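Local coordinates for protein PTHB1 (Homo sapiens, PDB 4YD8) that forms part of the BBSome, a coat complex thought to sort specific membrane proteins to the primary cilium and required for ciliogenesis, at residues L155-S160 with D195-V200; S263-G268 with G303-L308; F272-D277 with I281-K286. All blocks are in the same frame, centred on the assembly; numbering follows the deposited sequence.

In the fold
All three contacts lie in the N-terminal seven-bladed beta-propeller of PTHB1, and together they illustrate how such a ring is held within and between its blades. Contact 1 comes first along the chain and joins second strands of two successive blades. Contact 2 does the equivalent further round, joining strand 263-268 to strand 306-311 of the following blade, and contact 3, the outer hairpin of 271-275 and 281-286, falls between the two halves of contact 2. Contacts 2 and 3 share one four-stranded sheet, their centres about 7 Å apart. Contact 1 is centred about 19 Å from contact 2, yet L198 CD2 touches V264 CG1 at 3.5 Å, so this apolar touch also links the blade of strand 196-200 to the blade of strand 263-268.

Contact 1: L155-S160 with D195-V200; sequences LICIQS and DSFLTV
C157 rests its sulfur on the ring of F197 across the seam between two successive blades of the beta-propeller, joining the second strand of one four-stranded sheet to the second strand of the next. At the base of the cysteine, CB touches the rim of the ring, lying 3.5 Å from F197 CE1 and slightly farther from CZ. The chi1 of C157, 174°, turns SG away from its own backbone N and out over the aromatic face. There SG sits 4.2 Å from the centroid of the F197 ring and 21° off its normal, a Cys sulfur-aromatic contact displaced toward the rim. The phenyl group is also met edge-to-face by F147, and the side chain of F197 lies about 7 Å from that of G145, a residue critical for protein stability. Farther along, the seam becomes polar. The amide of Q159 is fixed through NE2, which bonds to G186 O and N141 OD1, leaving OE1 directed at the neighbouring blade. T199 OG1 bonds to P187 O. Although Q159 OE1 and T199 OG1 are too far apart to bond directly, one water donates to both, at 2.6 Å from Q159 OE1 and 2.8 Å from T199 OG1.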
ATOM      1  N   LEU A 155      -3.451 -13.201  -7.455  1.00 24.92           N
ATOM      2  CA  LEU A 155      -2.172 -13.911  -7.365  1.00 22.76           C
ATOM      3  C   LEU A 155      -1.172 -12.962  -6.723  1.00 27.27           C
ATOM      4  O   LEU A 155      -1.422 -11.766  -6.670  1.00 23.15           O
ATOM      5  CB  LEU A 155      -1.705 -14.356  -8.743  1.00 24.23           C
ATOM      6  CG  LEU A 155      -2.704 -15.193  -9.551  1.00 29.06           C
ATOM      7  CD1 LEU A 155      -1.989 -15.931 -10.675  1.00 31.81           C
ATOM      8  CD2 LEU A 155      -3.461 -16.156  -8.656  1.00 35.43           C
ATOM      9  N   ILE A 156      -0.047 -13.482  -6.241  1.00 23.05           N
ATOM     10  CA  ILE A 156       0.918 -12.666  -5.519  1.00 21.64           C
ATOM     11  C   ILE A 156       2.277 -12.800  -6.197  1.00 25.43           C
ATOM     12  O   ILE A 156       2.652 -13.887  -6.642  1.00 25.05           O
ATOM     13  CB  ILE A 156       1.009 -13.084  -4.031  1.00 25.08           C
ATOM     14  CG1 ILE A 156      -0.242 -12.614  -3.262  1.00 23.35           C
ATOM     15  CG2 ILE A 156       2.270 -12.533  -3.352  1.00 26.31           C
ATOM     16  CD1 ILE A 156      -0.373 -13.263  -1.906  1.00 24.57           C
ATOM     17  N   CYS A 157       2.973 -11.680  -6.321  1.00 23.08           N
ATOM     18  CA  CYS A 157       4.331 -11.671  -6.868  1.00 22.60           C
ATOM     19  C   CYS A 157       5.243 -11.034  -5.845  1.00 24.67           C
ATOM     20  O   CYS A 157       5.009  -9.899  -5.413  1.00 25.87           O
ATOM     21  CB  CYS A 157       4.392 -10.901  -8.179  1.00 22.64           C
ATOM     22  SG  CYS A 157       6.107 -10.726  -8.800  1.00 28.81           S
ATOM     23  N   ILE A 158       6.273 -11.766  -5.438  1.00 25.73           N
ATOM     24  CA  ILE A 158       7.222 -11.273  -4.453  1.00 23.37           C
ATOM     25  C   ILE A 158       8.559 -11.007  -5.143  1.00 24.31           C
ATOM     26  O   ILE A 158       9.071 -11.874  -5.844  1.00 28.43           O
ATOM     27  CB  ILE A 158       7.427 -12.295  -3.302  1.00 29.00           C
ATOM     28  CG1 ILE A 158       6.118 -12.542  -2.529  1.00 27.05           C
ATOM     29  CG2 ILE A 158       8.528 -11.838  -2.346  1.00 24.87           C
ATOM     30  CD1 ILE A 158       6.218 -13.764  -1.609  1.00 30.02           C
ATOM     31  N   GLN A 159       9.103  -9.808  -4.961  1.00 25.96           N
ATOM     32  CA  GLN A 159      10.449  -9.512  -5.432  1.00 24.65           C
ATOM     33  C   GLN A 159      11.466  -9.868  -4.354  1.00 27.21           C
ATOM     34  O   GLN A 159      11.355  -9.391  -3.219  1.00 27.93           O
ATOM     35  CB  GLN A 159      10.581  -8.028  -5.811  1.00 24.11           C
ATOM     36  CG  GLN A 159      12.008  -7.677  -6.310  1.00 25.01           C
ATOM     37  CD  GLN A 159      12.161  -6.209  -6.662  1.00 28.86           C
ATOM     38  OE1 GLN A 159      12.992  -5.844  -7.492  1.00 30.78           O
ATOM     39  NE2 GLN A 159      11.362  -5.352  -6.023  1.00 24.47           N
ATOM     40  N   SER A 160      12.467 -10.691  -4.701  1.00 26.78           N
ATOM     41  CA  SER A 160      13.503 -11.039  -3.745  1.00 27.91           C
ATOM     42  C   SER A 160      14.525  -9.914  -3.641  1.00 28.46           C
ATOM     43  O   SER A 160      14.581  -9.040  -4.504  1.00 29.84           O
ATOM     44  CB  SER A 160      14.208 -12.340  -4.152  1.00 29.34           C
ATOM     45  OG  SER A 160      15.008 -12.130  -5.304  1.00 31.91           O
ATOM     46  N   ASP A 195      -1.735  -5.846 -17.825  1.00 31.04           N
ATOM     47  CA  ASP A 195      -1.281  -7.130 -17.275  1.00 29.18           C
ATOM     48  C   ASP A 195       0.252  -7.159 -17.216  1.00 29.99           C
ATOM     49  O   ASP A 195       0.900  -8.010 -17.831  1.00 30.66           O
ATOM     50  CB  ASP A 195      -1.854  -8.299 -18.097  1.00 29.05           C
ATOM     51  CG  ASP A 195      -1.600  -9.667 -17.453  1.00 32.57           C
ATOM     52  OD1 ASP A 195      -1.547  -9.771 -16.209  1.00 32.89           O
ATOM     53  OD2 ASP A 195      -1.439 -10.650 -18.202  1.00 37.66           O
ATOM     54  N   SER A 196       0.820  -6.198 -16.486  1.00 27.86           N
ATOM     55  CA  SER A 196       2.273  -6.061 -16.393  1.00 26.91           C
ATOM     56  C   SER A 196       2.739  -5.731 -14.984  1.00 28.30           C
ATOM     57  O   SER A 196       1.976  -5.203 -14.165  1.00 25.48           O
ATOM     58  CB  SER A 196       2.786  -4.975 -17.353  1.00 28.21           C
ATOM     59  OG  SER A 196       2.427  -5.256 -18.693  1.00 31.42           O
ATOM     60  N   PHE A 197       4.005  -6.040 -14.716  1.00 28.03           N
ATOM     61  CA  PHE A 197       4.662  -5.641 -13.480  1.00 25.54           C
ATOM     62  C   PHE A 197       5.511  -4.409 -13.725  1.00 27.02           C
ATOM     63  O   PHE A 197       6.251  -4.342 -14.706  1.00 26.47           O
ATOM     64  CB  PHE A 197       5.543  -6.762 -12.922  1.00 26.12           C
ATOM     65  CG  PHE A 197       4.775  -7.979 -12.492  1.00 28.22           C
ATOM     66  CD1 PHE A 197       3.963  -7.939 -11.372  1.00 28.90           C
ATOM     67  CD2 PHE A 197       4.869  -9.157 -13.202  1.00 34.87           C
ATOM     68  CE1 PHE A 197       3.251  -9.061 -10.973  1.00 27.46           C
ATOM     69  CE2 PHE A 197       4.159 -10.289 -12.805  1.00 34.76           C
ATOM     70  CZ  PHE A 197       3.346 -10.227 -11.690  1.00 28.13           C
ATOM     71  N   LEU A 198       5.415  -3.442 -12.824  1.00 22.68           N
ATOM     72  CA  LEU A 198       6.208  -2.221 -12.946  1.00 22.38           C
ATOM     73  C   LEU A 198       7.198  -2.128 -11.796  1.00 30.14           C
ATOM     74  O   LEU A 198       6.872  -2.443 -10.648  1.00 25.30           O
ATOM     75  CB  LEU A 198       5.289  -0.979 -12.976  1.00 27.96           C
ATOM     76  CG  LEU A 198       4.667  -0.792 -14.366  1.00 36.02           C
ATOM     77  CD1 LEU A 198       3.486  -1.733 -14.632  1.00 33.87           C
ATOM     78  CD2 LEU A 198       4.268   0.621 -14.583  1.00 40.99           C
ATOM     79  N   THR A 199       8.420  -1.718 -12.103  1.00 27.53           N
ATOM     80  CA  THR A 199       9.369  -1.440 -11.050  1.00 24.01           C
ATOM     81  C   THR A 199      10.257  -0.276 -11.479  1.00 27.95           C
ATOM     82  O   THR A 199      10.098   0.251 -12.580  1.00 26.70           O
ATOM     83  CB  THR A 199      10.214  -2.684 -10.699  1.00 24.98           C
ATOM     84  OG1 THR A 199      10.979  -2.425  -9.515  1.00 26.57           O
ATOM     85  CG2 THR A 199      11.160  -3.067 -11.862  1.00 29.81           C
ATOM     86  N   VAL A 200      11.133   0.169 -10.584  1.00 23.00           N
ATOM     87  CA  VAL A 200      12.143   1.160 -10.952  1.00 25.37           C
ATOM     88  C   VAL A 200      13.516   0.655 -10.526  1.00 30.48           C
ATOM     89  O   VAL A 200      13.712   0.285  -9.369  1.00 30.51           O
ATOM     90  CB  VAL A 200      11.902   2.524 -10.313  1.00 23.27           C
ATOM     91  CG1 VAL A 200      12.794   3.582 -10.983  1.00 24.04           C
ATOM     92  CG2 VAL A 200      10.406   2.917 -10.400  1.00 22.48           C
TER
HETATM   93  O   HOH W   1      13.374  -3.695  -8.878  1.00 24.33           O

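Contact 2: S263-G268 with G303-L308; sequences SVFVLG and GTINTL
F265 and I305 approach from opposite directions across the boundary between successive propeller blades, and their meeting is wholly apolar. In the I305 conformer described here, one of two modelled, CD1 lies in the plane of the phenyl ring and abuts its edge, 3.4 Å from F265 CZ and 3.6 Å from F265 CE1. The gamma methyl adds a second touch, with I305 CG2 3.8 Å from F265 CZ. With chi1 at -60°, CG1 of I305 stands beside its own backbone N and carries CD1 to the ring edge, while CG2 remains close enough to share the same ring atom. A second kind of contact sets hydroxyls against carbon. S263 OG lies 4.1 Å from I305 CD1, and T307 OG1 approaches the ring obliquely, 4.2 Å from F265 CE2. Around this pair the fold supplies more apolar surface: F294 and P296 of strand 291-298 touch F265, as do V255 and C274 from its own blade. No hydrogen bond joins 263-268 to 303-308, which suggests that shape and burial of the ring, rather than directional bonds, keep these two segments together.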
ATOM      1  N   SER A 263      -3.444   4.937 -14.790  1.00 40.32           N
ATOM      2  CA  SER A 263      -2.253   5.761 -14.621  1.00 35.88           C
ATOM      3  C   SER A 263      -1.224   5.115 -13.704  1.00 30.91           C
ATOM      4  O   SER A 263      -1.554   4.543 -12.659  1.00 31.10           O
ATOM      5  CB  SER A 263      -2.616   7.139 -14.062  1.00 43.69           C
ATOM      6  OG  SER A 263      -3.274   7.946 -15.018  1.00 43.72           O
ATOM      7  N   VAL A 264       0.034   5.235 -14.102  1.00 26.35           N
ATOM      8  CA  VAL A 264       1.155   4.781 -13.301  1.00 26.19           C
ATOM      9  C   VAL A 264       1.749   5.958 -12.545  1.00 28.17           C
ATOM     10  O   VAL A 264       2.339   6.840 -13.155  1.00 30.79           O
ATOM     11  CB  VAL A 264       2.255   4.154 -14.178  1.00 25.24           C
ATOM     12  CG1 VAL A 264       3.415   3.715 -13.315  1.00 26.05           C
ATOM     13  CG2 VAL A 264       1.686   2.990 -14.985  1.00 31.13           C
ATOM     14  N   PHE A 265       1.589   6.008 -11.230  1.00 21.60           N
ATOM     15  CA  PHE A 265       2.185   7.131 -10.506  1.00 22.01           C
ATOM     16  C   PHE A 265       3.505   6.712  -9.900  1.00 22.14           C
ATOM     17  O   PHE A 265       3.605   5.625  -9.321  1.00 23.84           O
ATOM     18  CB  PHE A 265       1.237   7.648  -9.431  1.00 21.70           C
ATOM     19  CG  PHE A 265       0.082   8.408  -9.987  1.00 25.31           C
ATOM     20  CD1 PHE A 265      -1.035   7.745 -10.465  1.00 30.18           C
ATOM     21  CD2 PHE A 265       0.126   9.785 -10.063  1.00 28.80           C
ATOM     22  CE1 PHE A 265      -2.105   8.463 -10.988  1.00 32.54           C
ATOM     23  CE2 PHE A 265      -0.940  10.494 -10.570  1.00 33.16           C
ATOM     24  CZ  PHE A 265      -2.037   9.830 -11.046  1.00 27.50           C
ATOM     25  N   VAL A 266       4.520   7.566 -10.060  1.00 22.92           N
ATOM     26  CA  VAL A 266       5.828   7.317  -9.479  1.00 22.26           C
ATOM     27  C   VAL A 266       6.230   8.463  -8.562  1.00 21.29           C
ATOM     28  O   VAL A 266       6.216   9.638  -8.952  1.00 22.21           O
ATOM     29  CB  VAL A 266       6.911   7.115 -10.559  1.00 22.98           C
ATOM     30  CG1 VAL A 266       8.253   6.784  -9.890  1.00 22.75           C
ATOM     31  CG2 VAL A 266       6.488   5.983 -11.498  1.00 25.45           C
ATOM     32  N   LEU A 267       6.536   8.114  -7.319  1.00 20.02           N
ATOM     33  CA  LEU A 267       7.080   9.076  -6.375  1.00 25.16           C
ATOM     34  C   LEU A 267       8.600   9.016  -6.403  1.00 26.13           C
ATOM     35  O   LEU A 267       9.184   8.067  -5.890  1.00 26.07           O
ATOM     36  CB  LEU A 267       6.596   8.799  -4.957  1.00 22.74           C
ATOM     37  CG  LEU A 267       7.060   9.844  -3.926  1.00 22.38           C
ATOM     38  CD1 LEU A 267       6.437  11.220  -4.240  1.00 24.77           C
ATOM     39  CD2 LEU A 267       6.708   9.403  -2.496  1.00 26.66           C
ATOM     40  N   GLY A 268       9.232  10.028  -6.987  1.00 23.46           N
ATOM     41  CA  GLY A 268      10.683  10.092  -7.017  1.00 25.51           C
ATOM     42  C   GLY A 268      11.201  10.901  -5.844  1.00 27.90           C
ATOM     43  O   GLY A 268      10.425  11.501  -5.101  1.00 26.60           O
ATOM     44  N   GLY A 303     -10.814  13.442 -15.705  1.00 39.02           N
ATOM     45  CA  GLY A 303      -9.488  13.697 -16.226  1.00 39.19           C
ATOM     46  C   GLY A 303      -8.475  14.149 -15.188  1.00 40.31           C
ATOM     47  O   GLY A 303      -7.297  14.285 -15.514  1.00 42.11           O
ATOM     48  N   THR A 304      -8.906  14.392 -13.947  1.00 33.65           N
ATOM     49  CA  THR A 304      -7.939  14.783 -12.915  1.00 30.17           C
ATOM     50  C   THR A 304      -7.819  13.747 -11.804  1.00 31.33           C
ATOM     51  O   THR A 304      -8.683  12.894 -11.619  1.00 34.68           O
ATOM     52  CB  THR A 304      -8.286  16.148 -12.285  1.00 34.60           C
ATOM     53  OG1 THR A 304      -9.412  16.008 -11.404  1.00 35.31           O
ATOM     54  CG2 THR A 304      -8.594  17.172 -13.373  1.00 34.77           C
ATOM     55  N   ILE A 305      -6.722  13.835 -11.068  1.00 31.72           N
ATOM     56  CA  ILE A 305      -6.484  12.918  -9.966  0.59 31.49           C
ATOM     57  C   ILE A 305      -5.922  13.677  -8.771  1.00 32.59           C
ATOM     58  O   ILE A 305      -5.090  14.589  -8.909  1.00 30.60           O
ATOM     59  CB  ILE A 305      -5.525  11.762 -10.379  0.59 29.70           C
ATOM     60  CG1 ILE A 305      -6.129  10.957 -11.536  0.59 31.07           C
ATOM     61  CG2 ILE A 305      -5.224  10.849  -9.190  0.59 30.14           C
ATOM     62  CD1 ILE A 305      -5.326   9.757 -11.968  0.59 37.61           C
ATOM     63  N   ASN A 306      -6.419  13.320  -7.587  1.00 23.12           N
ATOM     64  CA  ASN A 306      -5.906  13.897  -6.339  1.00 26.23           C
ATOM     65  C   ASN A 306      -4.888  12.967  -5.685  1.00 26.07           C
ATOM     66  O   ASN A 306      -5.112  11.758  -5.578  1.00 27.46           O
ATOM     67  CB  ASN A 306      -7.049  14.196  -5.342  1.00 25.12           C
ATOM     68  CG  ASN A 306      -7.766  15.517  -5.620  1.00 24.72           C
ATOM     69  OD1 ASN A 306      -7.806  16.004  -6.750  1.00 28.48           O
ATOM     70  ND2 ASN A 306      -8.380  16.080  -4.576  1.00 28.72           N
ATOM     71  N   THR A 307      -3.774  13.537  -5.235  1.00 21.24           N
ATOM     72  CA  THR A 307      -2.675  12.766  -4.669  1.00 21.35           C
ATOM     73  C   THR A 307      -2.216  13.344  -3.335  1.00 24.15           C
ATOM     74  O   THR A 307      -1.932  14.546  -3.227  1.00 24.07           O
ATOM     75  CB  THR A 307      -1.473  12.731  -5.637  1.00 23.14           C
ATOM     76  OG1 THR A 307      -1.891  12.152  -6.883  1.00 24.71           O
ATOM     77  CG2 THR A 307      -0.331  11.896  -5.041  1.00 22.55           C
ATOM     78  N   LEU A 308      -2.146  12.486  -2.321  1.00 21.52           N
ATOM     79  CA  LEU A 308      -1.565  12.864  -1.039  1.00 20.10           C
ATOM     80  C   LEU A 308      -0.062  12.678  -1.103  1.00 23.64           C
ATOM     81  O   LEU A 308       0.392  11.663  -1.591  1.00 24.12           O
ATOM     82  CB  LEU A 308      -2.135  12.010   0.099  1.00 21.64           C
ATOM     83  CG  LEU A 308      -3.501  12.419   0.631  1.00 28.85           C
ATOM     84  CD1 LEU A 308      -4.150  11.182   1.232  1.00 30.54           C
ATOM     85  CD2 LEU A 308      -3.313  13.486   1.686  1.00 26.48           C
TER

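Contact 3: F272-D277 with I281-K286; sequences FFCLKD and IRFMKK
F283 lays its ring over C274 CB across the outer antiparallel hairpin of a propeller blade, a hairpin interrupted by a classic beta bulge. C274 CB stands 3.5 Å from the centroid of the F283 ring, 12° off its normal, in a CH-pi contact, and SG lies obliquely beside it. The ring's edge in turn points to the face of F272, an offset edge-to-face pair with planes at 68°. F283 reaches this place with chi1 at 67°, the crowded position between its backbone N and carbonyl carbon. An alanine here would remove the ring, probably leaving C274 CB and the face of F272 without their aromatic cover. On the other side of the sheet, selenomethionine M284, in one of two modelled conformers, runs alongside F273.

Backbone bonds position these groups. F272 and K285 bond reciprocally, each N to the other's O at 2.9 Å, and C274 N meets F283 O at 2.8 Å, nearly straight. The bulge then places R282 and F283 both opposite C274. Farther out, R282, also modelled in two conformers, holds S262 O with NH2, while K276 CG lies over one face of its guanidinium. At the bulge itself C274 O accepts two amides, R282 N at 2.7 Å and F283 N at 3.1 Å.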
ATOM      1  N   PHE A 272       7.451  14.062  -8.942  1.00 23.44           N
ATOM      2  CA  PHE A 272       6.301  13.196  -8.907  1.00 25.01           C
ATOM      3  C   PHE A 272       5.840  13.043 -10.362  1.00 22.01           C
ATOM      4  O   PHE A 272       5.723  14.040 -11.092  1.00 23.04           O
ATOM      5  CB  PHE A 272       5.276  13.840  -7.948  1.00 36.82           C
ATOM      6  CG  PHE A 272       3.847  13.504  -8.196  1.00 29.85           C
ATOM      7  CD1 PHE A 272       3.390  12.209  -8.078  1.00 38.87           C
ATOM      8  CD2 PHE A 272       2.927  14.519  -8.406  1.00 39.10           C
ATOM      9  CE1 PHE A 272       2.042  11.919  -8.252  1.00 35.84           C
ATOM     10  CE2 PHE A 272       1.590  14.244  -8.571  1.00 31.90           C
ATOM     11  CZ  PHE A 272       1.142  12.941  -8.498  1.00 36.14           C
ATOM     12  N   PHE A 273       5.630  11.804 -10.792  1.00 22.76           N
ATOM     13  CA  PHE A 273       5.279  11.505 -12.179  1.00 22.41           C
ATOM     14  C   PHE A 273       3.924  10.813 -12.311  1.00 24.92           C
ATOM     15  O   PHE A 273       3.584   9.929 -11.524  1.00 25.31           O
ATOM     16  CB  PHE A 273       6.325  10.580 -12.829  1.00 23.15           C
ATOM     17  CG  PHE A 273       7.737  11.098 -12.792  1.00 24.77           C
ATOM     18  CD1 PHE A 273       8.521  10.959 -11.653  1.00 26.06           C
ATOM     19  CD2 PHE A 273       8.312  11.668 -13.930  1.00 26.70           C
ATOM     20  CE1 PHE A 273       9.865  11.420 -11.633  1.00 24.97           C
ATOM     21  CE2 PHE A 273       9.642  12.111 -13.926  1.00 28.43           C
ATOM     22  CZ  PHE A 273      10.409  12.005 -12.774  1.00 29.47           C
ATOM     23  N   CYS A 274       3.176  11.179 -13.344  1.00 21.67           N
ATOM     24  CA  CYS A 274       2.014  10.412 -13.760  1.00 24.36           C
ATOM     25  C   CYS A 274       2.262   9.901 -15.172  1.00 24.78           C
ATOM     26  O   CYS A 274       2.384  10.697 -16.100  1.00 28.66           O
ATOM     27  CB  CYS A 274       0.743  11.269 -13.708  1.00 22.26           C
ATOM     28  SG  CYS A 274      -0.705  10.408 -14.368  1.00 28.18           S
ATOM     29  N   LEU A 275       2.367   8.576 -15.332  1.00 23.06           N
ATOM     30  CA  LEU A 275       2.630   7.969 -16.642  1.00 23.50           C
ATOM     31  C   LEU A 275       1.385   7.363 -17.262  1.00 30.64           C
ATOM     32  O   LEU A 275       0.510   6.846 -16.546  1.00 30.32           O
ATOM     33  CB  LEU A 275       3.696   6.872 -16.521  1.00 26.33           C
ATOM     34  CG  LEU A 275       4.942   7.204 -15.708  1.00 26.51           C
ATOM     35  CD1 LEU A 275       5.931   6.029 -15.789  1.00 28.83           C
ATOM     36  CD2 LEU A 275       5.603   8.500 -16.185  1.00 29.13           C
ATOM     37  N   LYS A 276       1.300   7.433 -18.589  1.00 32.56           N
ATOM     38  CA  LYS A 276       0.324   6.632 -19.334  1.00 31.64           C
ATOM     39  C   LYS A 276       0.731   5.174 -19.226  1.00 31.77           C
ATOM     40  O   LYS A 276       1.891   4.887 -18.927  1.00 30.57           O
ATOM     41  CB  LYS A 276       0.252   7.053 -20.805  1.00 32.20           C
ATOM     42  CG  LYS A 276      -0.409   8.403 -21.020  1.00 38.28           C
ATOM     43  CD  LYS A 276      -0.173   8.932 -22.424  1.00 43.08           C
ATOM     44  CE  LYS A 276      -0.570   7.919 -23.480  1.00 53.62           C
ATOM     45  NZ  LYS A 276      -1.929   7.362 -23.238  1.00 63.50           N
ATOM     46  N   ASP A 277      -0.227   4.273 -19.462  1.00 33.52           N
ATOM     47  CA  ASP A 277      -0.006   2.824 -19.415  1.00 38.54           C
ATOM     48  C   ASP A 277       1.136   2.370 -20.300  1.00 35.52           C
ATOM     49  O   ASP A 277       1.775   1.361 -20.016  1.00 32.14           O
ATOM     50  CB  ASP A 277      -1.270   2.070 -19.847  1.00 36.50           C
ATOM     51  CG  ASP A 277      -2.371   2.161 -18.829  1.00 54.66           C
ATOM     52  OD1 ASP A 277      -2.285   3.039 -17.945  1.00 69.00           O
ATOM     53  OD2 ASP A 277      -3.321   1.363 -18.918  1.00 56.72           O
ATOM     54  N   ILE A 281       5.155   9.907 -20.353  1.00 26.18           N
ATOM     55  CA  ILE A 281       4.768  10.784 -19.264  0.68 26.68           C
ATOM     56  C   ILE A 281       3.480  11.516 -19.612  1.00 27.22           C
ATOM     57  O   ILE A 281       3.347  12.078 -20.696  1.00 28.29           O
ATOM     58  CB  ILE A 281       5.861  11.806 -18.937  0.68 28.35           C
ATOM     59  CG1 ILE A 281       7.151  11.090 -18.544  0.68 28.51           C
ATOM     60  CG2 ILE A 281       5.406  12.668 -17.797  0.68 28.86           C
ATOM     61  CD1 ILE A 281       8.338  12.032 -18.418  0.68 33.69           C
ATOM     62  N   ARG A 282       2.513  11.473 -18.690  1.00 23.24           N
ATOM     63  CA  ARG A 282       1.285  12.242 -18.850  0.60 23.67           C
ATOM     64  C   ARG A 282       1.478  13.626 -18.211  1.00 25.55           C
ATOM     65  O   ARG A 282       1.175  14.649 -18.822  1.00 25.15           O
ATOM     66  CB  ARG A 282       0.090  11.503 -18.229  0.60 23.41           C
ATOM     67  CG  ARG A 282      -1.276  12.128 -18.558  0.60 33.85           C
ATOM     68  CD  ARG A 282      -2.429  11.404 -17.846  0.60 42.47           C
ATOM     69  NE  ARG A 282      -2.888  10.199 -18.541  0.60 46.39           N
ATOM     70  CZ  ARG A 282      -2.776   8.966 -18.056  0.60 41.81           C
ATOM     71  NH1 ARG A 282      -2.209   8.768 -16.878  0.60 39.95           N
ATOM     72  NH2 ARG A 282      -3.226   7.930 -18.745  0.60 45.98           N
ATOM     73  N   PHE A 283       1.978  13.646 -16.980  1.00 24.20           N
ATOM     74  CA  PHE A 283       2.445  14.907 -16.395  1.00 23.08           C
ATOM     75  C   PHE A 283       3.501  14.630 -15.331  1.00 28.00           C
ATOM     76  O   PHE A 283       3.654  13.494 -14.857  1.00 26.37           O
ATOM     77  CB  PHE A 283       1.281  15.760 -15.823  1.00 23.34           C
ATOM     78  CG  PHE A 283       0.587  15.164 -14.617  1.00 25.52           C
ATOM     79  CD1 PHE A 283       1.209  15.125 -13.377  1.00 24.46           C
ATOM     80  CD2 PHE A 283      -0.722  14.705 -14.717  1.00 26.60           C
ATOM     81  CE1 PHE A 283       0.559  14.592 -12.267  1.00 25.91           C
ATOM     82  CE2 PHE A 283      -1.371  14.169 -13.612  1.00 26.78           C
ATOM     83  CZ  PHE A 283      -0.728  14.118 -12.392  1.00 23.56           C
HETATM   84  N   MSE A 284       4.249  15.660 -14.966  1.00 23.35           N
HETATM   85  CA  MSE A 284       5.209  15.532 -13.884  0.73 22.50           C
HETATM   86  C   MSE A 284       5.339  16.864 -13.171  1.00 22.99           C
HETATM   87  O   MSE A 284       5.020  17.918 -13.728  1.00 23.74           O
HETATM   88  CB  MSE A 284       6.572  15.055 -14.413  0.73 25.92           C
HETATM   89  CG  MSE A 284       7.320  16.116 -15.163  0.73 23.73           C
HETATM   90 SE   MSE A 284       9.067  15.478 -15.814  0.73 32.20          SE
HETATM   91  CE  MSE A 284       9.955  15.409 -14.104  0.73 24.25           C
ATOM     92  N   LYS A 285       5.778  16.806 -11.924  1.00 23.63           N
ATOM     93  CA  LYS A 285       5.846  17.956 -11.059  1.00 26.49           C
ATOM     94  C   LYS A 285       7.096  17.886 -10.188  1.00 24.61           C
ATOM     95  O   LYS A 285       7.296  16.893  -9.488  1.00 24.66           O
ATOM     96  CB  LYS A 285       4.591  17.994 -10.181  1.00 28.43           C
ATOM     97  CG  LYS A 285       4.724  18.791  -8.898  1.00 39.62           C
ATOM     98  CD  LYS A 285       4.743  20.268  -9.176  1.00 49.42           C
ATOM     99  CE  LYS A 285       4.315  21.049  -7.936  1.00 54.54           C
ATOM    100  NZ  LYS A 285       4.296  22.499  -8.231  1.00 57.04           N
ATOM    101  N   LYS A 286       7.923  18.932 -10.226  1.00 25.35           N
ATOM    102  CA  LYS A 286       9.051  19.033  -9.312  0.54 26.20           C
ATOM    103  C   LYS A 286       8.545  19.307  -7.905  1.00 30.12           C
ATOM    104  O   LYS A 286       7.739  20.199  -7.691  1.00 27.46           O
ATOM    105  CB  LYS A 286      10.018  20.133  -9.752  0.54 26.41           C
ATOM    106  CG  LYS A 286      11.109  20.439  -8.735  0.54 31.81           C
ATOM    107  CD  LYS A 286      12.155  21.391  -9.297  0.54 33.26           C
ATOM    108  CE  LYS A 286      13.307  21.586  -8.317  0.54 38.24           C
ATOM    109  NZ  LYS A 286      13.885  20.276  -7.895  0.54 40.39           N
TER
HETATM  110  O   HOH W   2      -2.859   5.373 -19.344  1.00 48.22           O